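Local coordinates for protein N-terminal acetyltransferase B complex subunit MDM20 (Candida albicans, PDB 5K04) that probably serves as the non-catalytic, auxiliary subunit of the NatB N-terminal acetyltransferase complex, an all-helical scaffold that holds the NAT3 subunit, at residues P275-I284 against S297-F305; Y409-L418 against S554-I565. All blocks are in the same frame, centred on the assembly; numbering follows the deposited sequence.

How the contacts relate
Following the chain from its N terminus, contact 1 comes first: helix 277-289 turns through a short connection into helix 295-305, and 275-284 packs against 297-305 as a local hairpin, closing a loop of 12 residues. This closes before contact 2 opens, so the two lie in series and neither nest nor cross. Contact 2 is the long-range one, closing a loop of 135 residues, 91 of them helical, by laying the loop between helices 539-542 and 571-584 against helix 409-419. The contact centres are about 30 Å apart, with nearest atoms about 12 Å from each other. Both include residues that touch the NAT3 chain: Arg-277 and Asn-278 in contact 1, the Tyr-409/Asn-557 end in contact 2.

Contact 1: residues P275-I284 against S297-F305; sequences PTRNISLLKI and SVENYYQKF
Ser-280 and Tyr-301 meet at the heart of an antiparallel helical hairpin, the kind of unit from which TPR-like folds, the clan of this family, are built. The segment axes approach to 8.7 Å at 160°, close enough for Ser-280 to fit as a knob into a hole formed by Asn-300, Tyr-301, Lys-304 and Phe-305. Ser-280 CB lies at the edge of the tyrosine ring, 3.7 Å from Tyr-301 CD1, and OG sits at the edge of the Phe-305 ring. OG also bonds to Thr-276 O at 2.8 Å, reaching that carbonyl from the face opposite the one used by Ser-280 N.

The Tyr-301 ring is sandwiched. Leu-281 CD2 makes a CH-pi contact over one face, 3.8 Å from the ring centroid, and Phe-305 CB occupies the opposite face. With its CG anti to the backbone N (chi1 175°), the tyrosine runs alongside Arg-277 and brings OH to the edge of the guanidinium. Asp-314 binds both, through a salt bridge to Arg-277 NE and a hydrogen bond to Tyr-301 OH, while Arg-277 NH2 forms a salt bridge to Glu-48 of the NAT3 subunit. Phe-305 brings CZ to 3.4 Å from Arg-277 CA, its ring set obliquely against the first turn of the facing helix. Farther along, Ile-284 places CD1 against Val-298 CG2. Between the helices one water donates to Ser-280 O and Ser-297 O and accepts from Asn-300 ND2 at 2.6 Å.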
loop_
_atom_site.group_PDB
_atom_site.type_symbol
_atom_site.label_atom_id
_atom_site.label_comp_id
_atom_site.label_asym_id
_atom_site.label_seq_id
_atom_site.Cartn_x
_atom_site.Cartn_y
_atom_site.Cartn_z
ATOM N N PRO A 275 15.622 -35.240 4.347
ATOM C CA PRO A 275 15.613 -34.644 3.000
ATOM C C PRO A 275 14.654 -33.468 2.851
ATOM O O PRO A 275 13.977 -33.350 1.824
ATOM C CB PRO A 275 15.208 -35.819 2.097
ATOM C CG PRO A 275 14.452 -36.750 2.990
ATOM C CD PRO A 275 15.009 -36.581 4.378
ATOM N N THR A 276 14.601 -32.585 3.851
ATOM C CA THR A 276 13.711 -31.437 3.778
ATOM C C THR A 276 14.217 -30.432 2.744
ATOM O O THR A 276 15.373 -30.470 2.308
ATOM C CB THR A 276 13.562 -30.751 5.143
ATOM O OG1 THR A 276 14.756 -30.032 5.484
ATOM C CG2 THR A 276 13.244 -31.777 6.232
ATOM N N ARG A 277 13.304 -29.550 2.327
ATOM C CA ARG A 277 13.657 -28.477 1.404
ATOM C C ARG A 277 14.808 -27.642 1.952
ATOM O O ARG A 277 15.833 -27.460 1.284
ATOM C CB ARG A 277 12.431 -27.603 1.131
ATOM C CG ARG A 277 12.710 -26.297 0.374
ATOM C CD ARG A 277 11.485 -25.836 -0.436
ATOM N NE ARG A 277 11.684 -24.494 -0.983
ATOM C CZ ARG A 277 11.419 -23.363 -0.325
ATOM N NH1 ARG A 277 10.940 -23.414 0.907
ATOM N NH2 ARG A 277 11.644 -22.181 -0.888
ATOM N N ASN A 278 14.657 -27.137 3.177
ATOM C CA ASN A 278 15.657 -26.228 3.729
ATOM C C ASN A 278 17.019 -26.900 3.862
ATOM O O ASN A 278 18.056 -26.262 3.646
ATOM C CB ASN A 278 15.191 -25.702 5.079
ATOM C CG ASN A 278 14.230 -24.521 4.951
ATOM O OD1 ASN A 278 14.088 -23.924 3.878
ATOM N ND2 ASN A 278 13.577 -24.176 6.057
ATOM N N ILE A 279 17.037 -28.185 4.222
ATOM C CA ILE A 279 18.307 -28.887 4.362
ATOM C C ILE A 279 18.906 -29.175 2.988
ATOM O O ILE A 279 20.132 -29.166 2.818
ATOM C CB ILE A 279 18.112 -30.176 5.182
ATOM C CG1 ILE A 279 17.830 -29.841 6.641
ATOM C CG2 ILE A 279 19.314 -31.131 5.043
ATOM C CD1 ILE A 279 17.510 -31.077 7.468
ATOM N N SER A 280 18.057 -29.401 1.983
ATOM C CA SER A 280 18.559 -29.651 0.638
ATOM C C SER A 280 19.238 -28.415 0.074
ATOM O O SER A 280 20.308 -28.509 -0.533
ATOM C CB SER A 280 17.414 -30.108 -0.257
ATOM O OG SER A 280 16.954 -31.376 0.165
ATOM N N LEU A 281 18.644 -27.242 0.299
ATOM C CA LEU A 281 19.287 -25.995 -0.099
ATOM C C LEU A 281 20.504 -25.712 0.766
ATOM O O LEU A 281 21.507 -25.176 0.279
ATOM C CB LEU A 281 18.296 -24.830 -0.013
ATOM C CG LEU A 281 17.203 -24.789 -1.080
ATOM C CD1 LEU A 281 16.272 -23.615 -0.869
ATOM C CD2 LEU A 281 17.798 -24.740 -2.476
ATOM N N LEU A 282 20.432 -26.066 2.051
ATOM C CA LEU A 282 21.543 -25.782 2.954
ATOM C C LEU A 282 22.806 -26.498 2.510
ATOM O O LEU A 282 23.909 -25.958 2.643
ATOM C CB LEU A 282 21.186 -26.194 4.376
ATOM C CG LEU A 282 22.189 -25.748 5.436
ATOM C CD1 LEU A 282 22.157 -24.230 5.567
ATOM C CD2 LEU A 282 21.882 -26.421 6.769
ATOM N N LYS A 283 22.656 -27.717 1.970
ATOM C CA LYS A 283 23.803 -28.489 1.496
ATOM C C LYS A 283 24.550 -27.744 0.400
ATOM O O LYS A 283 25.784 -27.825 0.321
ATOM C CB LYS A 283 23.340 -29.858 1.006
ATOM C CG LYS A 283 23.050 -30.821 2.136
ATOM C CD LYS A 283 22.683 -32.199 1.628
ATOM C CE LYS A 283 22.459 -33.179 2.784
ATOM N NZ LYS A 283 23.714 -33.576 3.509
ATOM N N ILE A 284 23.818 -26.991 -0.428
ATOM C CA ILE A 284 24.447 -26.075 -1.374
ATOM C C ILE A 284 25.176 -24.972 -0.629
ATOM O O ILE A 284 26.326 -24.638 -0.941
ATOM C CB ILE A 284 23.401 -25.485 -2.333
ATOM C CG1 ILE A 284 22.533 -26.599 -2.924
ATOM C CG2 ILE A 284 24.106 -24.703 -3.428
ATOM C CD1 ILE A 284 21.423 -26.105 -3.816
ATOM N N SER A 297 25.094 -31.308 -4.956
ATOM C CA SER A 297 24.001 -30.854 -4.106
ATOM C C SER A 297 22.966 -30.048 -4.888
ATOM O O SER A 297 21.796 -30.017 -4.494
ATOM C CB SER A 297 24.541 -30.061 -2.912
ATOM O OG SER A 297 25.756 -29.415 -3.214
ATOM N N VAL A 298 23.358 -29.424 -6.002
ATOM C CA VAL A 298 22.361 -28.832 -6.891
ATOM C C VAL A 298 21.530 -29.923 -7.548
ATOM O O VAL A 298 20.298 -29.830 -7.618
ATOM C CB VAL A 298 23.031 -27.931 -7.945
ATOM C CG1 VAL A 298 22.100 -27.715 -9.141
ATOM C CG2 VAL A 298 23.392 -26.606 -7.343
ATOM N N GLU A 299 22.191 -30.971 -8.047
ATOM C CA GLU A 299 21.475 -32.079 -8.673
ATOM C C GLU A 299 20.539 -32.767 -7.682
ATOM O O GLU A 299 19.424 -33.156 -8.042
ATOM C CB GLU A 299 22.480 -33.073 -9.268
ATOM C CG GLU A 299 23.195 -32.562 -10.525
ATOM C CD GLU A 299 24.433 -33.382 -10.894
ATOM O OE1 GLU A 299 24.713 -34.396 -10.215
ATOM O OE2 GLU A 299 25.132 -33.009 -11.865
ATOM N N ASN A 300 20.966 -32.904 -6.419
ATOM C CA ASN A 300 20.137 -33.583 -5.423
ATOM C C ASN A 300 18.912 -32.746 -5.066
ATOM O O ASN A 300 17.821 -33.290 -4.864
ATOM C CB ASN A 300 20.975 -33.917 -4.183
ATOM C CG ASN A 300 20.121 -34.335 -2.963
ATOM O OD1 ASN A 300 19.711 -35.494 -2.850
ATOM N ND2 ASN A 300 19.877 -33.385 -2.032
ATOM N N TYR A 301 19.064 -31.421 -4.990
ATOM C CA TYR A 301 17.893 -30.579 -4.760
ATOM C C TYR A 301 16.916 -30.690 -5.921
ATOM O O TYR A 301 15.705 -30.825 -5.713
ATOM C CB TYR A 301 18.291 -29.115 -4.543
ATOM C CG TYR A 301 17.066 -28.240 -4.418
ATOM C CD1 TYR A 301 16.433 -28.064 -3.189
ATOM C CD2 TYR A 301 16.503 -27.629 -5.540
ATOM C CE1 TYR A 301 15.281 -27.284 -3.085
ATOM C CE2 TYR A 301 15.362 -26.857 -5.440
ATOM C CZ TYR A 301 14.752 -26.685 -4.220
ATOM O OH TYR A 301 13.617 -25.910 -4.141
ATOM N N TYR A 302 17.435 -30.656 -7.153
ATOM C CA TYR A 302 16.589 -30.701 -8.339
ATOM C C TYR A 302 15.823 -32.019 -8.426
ATOM O O TYR A 302 14.652 -32.039 -8.824
ATOM C CB TYR A 302 17.440 -30.489 -9.597
ATOM C CG TYR A 302 16.681 -30.696 -10.899
ATOM C CD1 TYR A 302 16.005 -29.650 -11.501
ATOM C CD2 TYR A 302 16.625 -31.938 -11.512
ATOM C CE1 TYR A 302 15.301 -29.824 -12.683
ATOM C CE2 TYR A 302 15.914 -32.127 -12.707
ATOM C CZ TYR A 302 15.256 -31.067 -13.281
ATOM O OH TYR A 302 14.555 -31.230 -14.446
ATOM N N GLN A 303 16.471 -33.133 -8.074
ATOM C CA GLN A 303 15.808 -34.431 -8.170
ATOM C C GLN A 303 14.663 -34.538 -7.183
ATOM O O GLN A 303 13.660 -35.206 -7.457
ATOM C CB GLN A 303 16.808 -35.567 -7.929
ATOM C CG GLN A 303 17.878 -35.718 -9.019
ATOM C CD GLN A 303 17.295 -35.974 -10.408
ATOM O OE1 GLN A 303 16.245 -36.603 -10.552
ATOM N NE2 GLN A 303 17.981 -35.479 -11.439
ATOM N N LYS A 304 14.799 -33.888 -6.033
ATOM C CA LYS A 304 13.759 -33.921 -5.021
ATOM C C LYS A 304 12.660 -32.902 -5.285
ATOM O O LYS A 304 11.513 -33.136 -4.893
ATOM C CB LYS A 304 14.379 -33.687 -3.643
ATOM C CG LYS A 304 15.329 -34.793 -3.230
ATOM C CD LYS A 304 15.918 -34.551 -1.854
ATOM C CE LYS A 304 16.543 -35.830 -1.319
ATOM N NZ LYS A 304 15.542 -36.946 -1.295
ATOM N N PHE A 305 12.971 -31.782 -5.956
ATOM C CA PHE A 305 12.032 -30.665 -6.018
ATOM C C PHE A 305 11.693 -30.172 -7.430
ATOM O O PHE A 305 11.036 -29.134 -7.560
ATOM C CB PHE A 305 12.564 -29.525 -5.147
ATOM C CG PHE A 305 12.574 -29.874 -3.680
ATOM C CD1 PHE A 305 11.423 -29.742 -2.915
ATOM C CD2 PHE A 305 13.714 -30.401 -3.076
ATOM C CE1 PHE A 305 11.413 -30.104 -1.572
ATOM C CE2 PHE A 305 13.712 -30.765 -1.742
ATOM C CZ PHE A 305 12.553 -30.619 -0.990
HETATM O O HOH W 1 20.785 -30.928 -1.989
#

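Contact 2: residues Y409-L418 against S554-I565; sequences YKLKLWLMKL and SEWNGLEKIDCI
Lys-410 and Glu-555 bring the backbones together, their CA atoms 4.8 Å apart, where helix 409-418 meets the short 3-10 turn 554-556; the chain then swings out through a type II turn from Trp-556 to Leu-559 and returns to the helix at Ile-565. Trp-414 carries the centre. Its NE1 donates to Glu-555 O at 2.8 Å, with an N-H...O angle of 151° and the donor tilted from the carbonyl plane, which helps to set the rotation of the indole. The CZ2-CH2 edge of the indole's six-membered ring points into a face of Trp-556, a T-shaped pair with six-membered ring centroids 5.0 Å apart and planes at 81°. Lys-561 CG lies over the opposite face of Trp-556.

Glu-555 starts with CG wedged between its backbone N and carbonyl carbon (chi1 83°), and CG rests on a face of the Trp-414 ring. The chain then bends to offer the anti lone pair of OE2 to Lys-417 NZ, a 3.0 Å salt bridge passing by the same indole face. Cys-564 SG approaches the indole obliquely, and Ile-565 CD1 meets Leu-418 CD2 at 3.4 Å. Toward the helix start, Lys-410 lays CE 3.4 Å from Asn-557 O and sends its amine on to a salt bridge with Glu-374. Asn-557 OD1 accepts from Gln-53 of the NAT3 subunit, and Tyr-409 and Ser-554 both pack on Pro-17 of that subunit. The arrangement is a loop pinned to a helix of an all-helical, TPR-like scaffold, with its Tyr-409/Asn-557 end against the partner subunit.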
loop_
_atom_site.group_PDB
_atom_site.type_symbol
_atom_site.label_atom_id
_atom_site.label_comp_id
_atom_site.label_asym_id
_atom_site.label_seq_id
_atom_site.Cartn_x
_atom_site.Cartn_y
_atom_site.Cartn_z
ATOM N N TYR A 409 -4.328 -14.278 -11.416
ATOM C CA TYR A 409 -4.305 -12.834 -11.255
ATOM C C TYR A 409 -3.237 -12.187 -12.131
ATOM O O TYR A 409 -3.442 -11.073 -12.628
ATOM C CB TYR A 409 -4.118 -12.475 -9.775
ATOM C CG TYR A 409 -2.741 -12.731 -9.200
ATOM C CD1 TYR A 409 -1.688 -11.854 -9.436
ATOM C CD2 TYR A 409 -2.494 -13.831 -8.393
ATOM C CE1 TYR A 409 -0.422 -12.076 -8.902
ATOM C CE2 TYR A 409 -1.208 -14.068 -7.860
ATOM C CZ TYR A 409 -0.184 -13.194 -8.119
ATOM O OH TYR A 409 1.073 -13.402 -7.579
ATOM N N LYS A 410 -2.099 -12.857 -12.341
ATOM C CA LYS A 410 -1.063 -12.245 -13.166
ATOM C C LYS A 410 -1.571 -12.011 -14.579
ATOM O O LYS A 410 -1.322 -10.954 -15.167
ATOM C CB LYS A 410 0.209 -13.100 -13.177
ATOM C CG LYS A 410 0.961 -13.071 -11.846
ATOM C CD LYS A 410 2.428 -13.425 -12.009
ATOM C CE LYS A 410 2.641 -14.840 -12.457
ATOM N NZ LYS A 410 2.167 -15.813 -11.466
ATOM N N LEU A 411 -2.303 -12.976 -15.131
ATOM C CA LEU A 411 -2.875 -12.787 -16.459
ATOM C C LEU A 411 -3.867 -11.638 -16.450
ATOM O O LEU A 411 -3.945 -10.871 -17.419
ATOM C CB LEU A 411 -3.553 -14.073 -16.953
ATOM C CG LEU A 411 -2.752 -15.378 -17.062
ATOM C CD1 LEU A 411 -3.658 -16.559 -17.516
ATOM C CD2 LEU A 411 -1.562 -15.231 -17.998
ATOM N N LYS A 412 -4.647 -11.517 -15.365
ATOM C CA LYS A 412 -5.620 -10.433 -15.244
ATOM C C LYS A 412 -4.936 -9.073 -15.186
ATOM O O LYS A 412 -5.357 -8.125 -15.864
ATOM C CB LYS A 412 -6.479 -10.648 -14.004
ATOM C CG LYS A 412 -7.510 -11.752 -14.165
ATOM C CD LYS A 412 -8.408 -11.844 -12.964
ATOM C CE LYS A 412 -9.503 -12.898 -13.160
ATOM N NZ LYS A 412 -10.458 -12.795 -12.004
ATOM N N LEU A 413 -3.867 -8.961 -14.392
ATOM C CA LEU A 413 -3.173 -7.679 -14.290
ATOM C C LEU A 413 -2.620 -7.268 -15.641
ATOM O O LEU A 413 -2.730 -6.103 -16.039
ATOM C CB LEU A 413 -2.048 -7.759 -13.257
ATOM C CG LEU A 413 -2.472 -8.029 -11.814
ATOM C CD1 LEU A 413 -1.260 -8.145 -10.920
ATOM C CD2 LEU A 413 -3.370 -6.948 -11.333
ATOM N N TRP A 414 -2.036 -8.223 -16.372
ATOM C CA TRP A 414 -1.461 -7.915 -17.674
ATOM C C TRP A 414 -2.548 -7.511 -18.665
ATOM O O TRP A 414 -2.367 -6.565 -19.440
ATOM C CB TRP A 414 -0.661 -9.118 -18.185
ATOM C CG TRP A 414 0.742 -9.106 -17.700
ATOM C CD1 TRP A 414 1.254 -9.815 -16.644
ATOM C CD2 TRP A 414 1.820 -8.307 -18.209
ATOM N NE1 TRP A 414 2.584 -9.524 -16.479
ATOM C CE2 TRP A 414 2.957 -8.596 -17.421
ATOM C CE3 TRP A 414 1.932 -7.373 -19.247
ATOM C CZ2 TRP A 414 4.205 -7.984 -17.643
ATOM C CZ3 TRP A 414 3.178 -6.773 -19.482
ATOM C CH2 TRP A 414 4.298 -7.082 -18.675
ATOM N N LEU A 415 -3.692 -8.205 -18.630
ATOM C CA LEU A 415 -4.816 -7.838 -19.485
ATOM C C LEU A 415 -5.213 -6.378 -19.271
ATOM O O LEU A 415 -5.482 -5.647 -20.235
ATOM C CB LEU A 415 -5.999 -8.771 -19.212
ATOM C CG LEU A 415 -7.227 -8.545 -20.092
ATOM C CD1 LEU A 415 -6.814 -8.607 -21.577
ATOM C CD2 LEU A 415 -8.313 -9.566 -19.778
ATOM N N MET A 416 -5.234 -5.930 -18.010
ATOM C CA MET A 416 -5.521 -4.522 -17.738
ATOM C C MET A 416 -4.427 -3.613 -18.294
ATOM O O MET A 416 -4.728 -2.561 -18.874
ATOM C CB MET A 416 -5.725 -4.304 -16.235
ATOM C CG MET A 416 -7.118 -4.710 -15.758
ATOM S SD MET A 416 -7.619 -4.169 -14.141
ATOM C CE MET A 416 -6.458 -5.082 -13.236
ATOM N N LYS A 417 -3.155 -4.023 -18.172
ATOM C CA LYS A 417 -2.057 -3.218 -18.720
ATOM C C LYS A 417 -2.196 -3.050 -20.228
ATOM O O LYS A 417 -2.013 -1.949 -20.755
ATOM C CB LYS A 417 -0.701 -3.849 -18.374
ATOM C CG LYS A 417 -0.418 -3.894 -16.884
ATOM C CD LYS A 417 0.946 -4.515 -16.532
ATOM C CE LYS A 417 2.105 -3.829 -17.236
ATOM N NZ LYS A 417 3.420 -4.337 -16.721
ATOM N N LEU A 418 -2.512 -4.143 -20.943
ATOM C CA LEU A 418 -2.689 -4.063 -22.393
ATOM C C LEU A 418 -3.846 -3.134 -22.753
ATOM O O LEU A 418 -3.696 -2.249 -23.601
ATOM C CB LEU A 418 -2.931 -5.451 -22.994
ATOM C CG LEU A 418 -1.860 -6.555 -22.916
ATOM C CD1 LEU A 418 -2.078 -7.627 -23.992
ATOM C CD2 LEU A 418 -0.489 -6.013 -23.024
ATOM N N SER A 554 3.713 -7.271 -8.715
ATOM C CA SER A 554 2.959 -8.521 -8.613
ATOM C C SER A 554 2.746 -9.184 -9.968
ATOM O O SER A 554 2.733 -10.414 -10.052
ATOM C CB SER A 554 1.620 -8.266 -7.922
ATOM O OG SER A 554 1.844 -7.841 -6.590
ATOM N N GLU A 555 2.602 -8.401 -11.044
ATOM C CA GLU A 555 2.415 -9.010 -12.359
ATOM C C GLU A 555 3.700 -9.603 -12.916
ATOM O O GLU A 555 3.663 -10.201 -14.000
ATOM C CB GLU A 555 1.817 -7.985 -13.336
ATOM C CG GLU A 555 2.802 -7.021 -14.004
ATOM C CD GLU A 555 3.051 -5.763 -13.193
ATOM O OE1 GLU A 555 3.045 -5.867 -11.951
ATOM O OE2 GLU A 555 3.263 -4.675 -13.792
ATOM N N TRP A 556 4.818 -9.460 -12.192
ATOM C CA TRP A 556 6.127 -9.977 -12.581
ATOM C C TRP A 556 6.602 -11.106 -11.683
ATOM O O TRP A 556 7.747 -11.552 -11.826
ATOM C CB TRP A 556 7.179 -8.864 -12.552
ATOM C CG TRP A 556 6.993 -7.784 -13.577
ATOM C CD1 TRP A 556 6.466 -6.532 -13.373
ATOM C CD2 TRP A 556 7.346 -7.846 -14.965
ATOM N NE1 TRP A 556 6.473 -5.816 -14.543
ATOM C CE2 TRP A 556 7.014 -6.590 -15.538
ATOM C CE3 TRP A 556 7.914 -8.835 -15.777
ATOM C CZ2 TRP A 556 7.209 -6.306 -16.900
ATOM C CZ3 TRP A 556 8.117 -8.553 -17.135
ATOM C CH2 TRP A 556 7.764 -7.292 -17.678
ATOM N N ASN A 557 5.760 -11.561 -10.756
ATOM C CA ASN A 557 6.166 -12.550 -9.764
ATOM C C ASN A 557 6.541 -13.853 -10.450
ATOM O O ASN A 557 5.726 -14.445 -11.161
ATOM C CB ASN A 557 5.038 -12.779 -8.761
ATOM C CG ASN A 557 5.535 -13.301 -7.431
ATOM O OD1 ASN A 557 6.107 -12.557 -6.639
ATOM N ND2 ASN A 557 5.309 -14.583 -7.175
ATOM N N GLY A 558 7.792 -14.279 -10.259
ATOM C CA GLY A 558 8.299 -15.458 -10.925
ATOM C C GLY A 558 8.808 -15.209 -12.321
ATOM O O GLY A 558 9.252 -16.157 -12.984
ATOM N N LEU A 559 8.746 -13.967 -12.794
ATOM C CA LEU A 559 9.313 -13.572 -14.073
ATOM C C LEU A 559 10.438 -12.587 -13.827
ATOM O O LEU A 559 10.538 -11.976 -12.760
ATOM C CB LEU A 559 8.281 -12.911 -14.993
ATOM C CG LEU A 559 7.008 -13.611 -15.447
ATOM C CD1 LEU A 559 6.004 -13.737 -14.317
ATOM C CD2 LEU A 559 6.423 -12.781 -16.557
ATOM N N GLU A 560 11.289 -12.439 -14.834
ATOM C CA GLU A 560 12.308 -11.403 -14.819
ATOM C C GLU A 560 11.692 -10.131 -15.387
ATOM O O GLU A 560 11.203 -10.128 -16.524
ATOM C CB GLU A 560 13.535 -11.821 -15.627
ATOM C CG GLU A 560 14.675 -10.833 -15.513
ATOM C CD GLU A 560 15.684 -10.952 -16.644
ATOM O OE1 GLU A 560 15.755 -12.026 -17.289
ATOM O OE2 GLU A 560 16.401 -9.958 -16.898
ATOM N N LYS A 561 11.699 -9.059 -14.589
ATOM C CA LYS A 561 11.167 -7.781 -15.048
ATOM C C LYS A 561 12.059 -7.181 -16.127
ATOM O O LYS A 561 13.267 -7.012 -15.940
ATOM C CB LYS A 561 11.021 -6.797 -13.894
ATOM C CG LYS A 561 10.450 -5.450 -14.335
ATOM C CD LYS A 561 9.744 -4.748 -13.191
ATOM C CE LYS A 561 9.071 -3.460 -13.661
ATOM N NZ LYS A 561 8.063 -2.963 -12.660
ATOM N N ILE A 562 11.451 -6.878 -17.271
ATOM C CA ILE A 562 12.111 -6.247 -18.400
ATOM C C ILE A 562 11.331 -4.993 -18.749
ATOM O O ILE A 562 10.219 -4.767 -18.264
ATOM C CB ILE A 562 12.196 -7.167 -19.633
ATOM C CG1 ILE A 562 10.798 -7.561 -20.111
ATOM C CG2 ILE A 562 13.020 -8.403 -19.340
ATOM C CD1 ILE A 562 10.809 -8.204 -21.462
ATOM N N ASP A 563 11.928 -4.184 -19.620
ATOM C CA ASP A 563 11.254 -3.016 -20.172
ATOM C C ASP A 563 10.133 -3.480 -21.091
ATOM O O ASP A 563 10.380 -4.111 -22.123
ATOM C CB ASP A 563 12.250 -2.122 -20.906
ATOM C CG ASP A 563 13.205 -1.397 -19.950
ATOM O OD1 ASP A 563 12.960 -1.395 -18.721
ATOM O OD2 ASP A 563 14.201 -0.826 -20.430
ATOM N N CYS A 564 8.901 -3.198 -20.685
ATOM C CA CYS A 564 7.702 -3.570 -21.418
ATOM C C CYS A 564 6.777 -2.360 -21.380
ATOM O O CYS A 564 7.149 -1.289 -20.886
ATOM C CB CYS A 564 7.044 -4.835 -20.819
ATOM S SG CYS A 564 6.241 -5.865 -21.955
ATOM N N ILE A 565 5.566 -2.541 -21.910
ATOM C CA ILE A 565 4.543 -1.521 -21.782
ATOM C C ILE A 565 4.225 -1.264 -20.303
ATOM O O ILE A 565 4.376 -2.134 -19.434
ATOM C CB ILE A 565 3.271 -1.927 -22.545
ATOM C CG1 ILE A 565 2.694 -3.202 -21.947
ATOM C CG2 ILE A 565 3.552 -2.134 -24.027
ATOM C CD1 ILE A 565 1.229 -3.279 -22.085
#